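Local coordinates for protein glycerol Dehydrogenase (Unidentified, PDB 5XN8) that probably catalyses the NAD-dependent oxidation of glycerol to dihydroxyacetone at a metal centre, letting microorganisms use glycerol as a carbon source under anaerobic conditions, at residues A118-P123 and M169-S174. Numbering follows the deposited sequence.
Sequences ASTDAP and MGDALS. With ZN (zinc ion), chain E.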
# COMPACT_ATOMS: atom_id res chain seq x y z
N ALA A 118 -3.41 12.30 -38.28
CA ALA A 118 -2.56 11.59 -37.30
C ALA A 118 -3.00 10.13 -37.15
O ALA A 118 -3.38 9.69 -36.06
CB ALA A 118 -2.61 12.29 -35.95
N SER A 119 -2.93 9.39 -38.25
CA SER A 119 -3.53 8.04 -38.34
C SER A 119 -2.54 6.88 -38.41
O SER A 119 -2.96 5.72 -38.34
CB SER A 119 -4.45 7.99 -39.56
OG SER A 119 -3.73 8.28 -40.74
N THR A 120 -1.25 7.18 -38.56
CA THR A 120 -0.18 6.18 -38.59
C THR A 120 1.06 6.76 -37.92
O THR A 120 1.12 7.97 -37.64
CB THR A 120 0.18 5.73 -40.02
OG1 THR A 120 1.20 4.73 -39.96
CG2 THR A 120 0.61 6.92 -40.92
N ASP A 121 2.04 5.90 -37.66
CA ASP A 121 3.34 6.29 -37.10
C ASP A 121 4.45 6.26 -38.16
O ASP A 121 5.64 6.35 -37.83
CB ASP A 121 3.68 5.44 -35.86
CG ASP A 121 3.76 3.94 -36.15
OD1 ASP A 121 3.51 3.52 -37.31
OD2 ASP A 121 4.07 3.19 -35.19
N ALA A 122 4.05 6.18 -39.43
CA ALA A 122 4.95 6.22 -40.57
C ALA A 122 5.73 7.54 -40.73
O ALA A 122 6.89 7.48 -41.10
CB ALA A 122 4.19 5.91 -41.86
N PRO A 123 5.09 8.72 -40.48
CA PRO A 123 5.74 10.00 -40.82
C PRO A 123 7.20 10.20 -40.37
O PRO A 123 7.98 10.77 -41.13
CB PRO A 123 4.84 11.03 -40.14
CG PRO A 123 3.48 10.41 -40.18
CD PRO A 123 3.70 8.93 -40.04
N MET A 169 -4.49 5.78 -32.94
CA MET A 169 -4.33 5.23 -31.58
C MET A 169 -4.27 3.70 -31.58
O MET A 169 -3.61 3.10 -30.72
CB MET A 169 -5.45 5.73 -30.67
CG MET A 169 -5.36 7.21 -30.36
SD MET A 169 -6.55 7.75 -29.11
CE MET A 169 -8.08 7.61 -30.05
N GLY A 170 -4.94 3.07 -32.53
CA GLY A 170 -4.86 1.63 -32.74
C GLY A 170 -3.50 1.17 -33.20
O GLY A 170 -3.03 0.12 -32.79
N ASP A 171 -2.86 1.96 -34.07
CA ASP A 171 -1.50 1.69 -34.56
C ASP A 171 -0.48 1.89 -33.45
O ASP A 171 0.52 1.17 -33.37
CB ASP A 171 -1.19 2.62 -35.75
CG ASP A 171 0.02 2.19 -36.57
OD1 ASP A 171 0.34 0.99 -36.69
OD2 ASP A 171 0.67 3.09 -37.14
N ALA A 172 -0.74 2.88 -32.60
CA ALA A 172 0.15 3.25 -31.51
C ALA A 172 0.07 2.31 -30.31
O ALA A 172 1.08 2.07 -29.64
CB ALA A 172 -0.14 4.68 -31.08
N LEU A 173 -1.13 1.80 -30.04
CA LEU A 173 -1.38 0.80 -28.98
C LEU A 173 -0.51 -0.45 -29.10
O LEU A 173 -0.16 -1.06 -28.10
CB LEU A 173 -2.87 0.40 -28.99
CG LEU A 173 -3.40 -0.69 -28.06
CD1 LEU A 173 -3.87 -0.14 -26.72
CD2 LEU A 173 -4.54 -1.45 -28.72
N SER A 174 -0.17 -0.83 -30.33
CA SER A 174 0.71 -1.98 -30.57
C SER A 174 2.18 -1.77 -30.23
O SER A 174 2.93 -2.73 -30.18
CB SER A 174 0.67 -2.34 -32.05
OG SER A 174 1.42 -1.39 -32.79
ZN ZN E . 1.67 0.41 -38.18
O HOH W 1 3.13 -0.23 -39.61
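The metal site, probably catalytic, of this member of the iron-containing alcohol dehydrogenase family illustrates how a second shell can position a metal ligand: Asp171, on helix 162-185, gives one carboxylate oxygen to zinc while the backbone N of Asp121 and, weakly, the hydroxyl of Thr120, in the loop after strand 111-115, hydrogen-bond to the other. OD1 of Asp171 binds the zinc ion at 2.1 Å, alongside His254, His271 and a water. OD2 of Asp171 turns to the loop, where the backbone N of Asp121 reaches it almost head-on at the end of its C-O bond, 3.2 Å away, though the N-H itself is bent (142°). The hydroxyl OG1 of Thr120 adds a weak hydrogen bond to OD2 of Asp171 at 3.3 Å. With CG set anti to the helix backbone N (chi1 -165°), the Asp171 carboxylate can span metal and loop at once. The loop contains an ST turn, in which Thr120 OG1 accepts a hydrogen bond from the backbone N of Ala122 at 3.2 Å. Here the nucleotide-binding domain, with its parallel sheet, meets the helical metal-binding domain, and the cleft between them probably receives both substrates: Ser119 is a likely NAD contact and Asp121 a likely glycerol ligand. The side chain of Asp121 crosses that of Asp171 at roughly a right angle, the carboxylate planes 68° apart. OD1 of Asp121 stands 2.9 Å from OD2 of Asp171, two acceptors without a bond between them, and 3.7 Å from the zinc, beyond coordination. OD2 of Asp121 is hydrogen-bonded to Ser241 on helix 228-247.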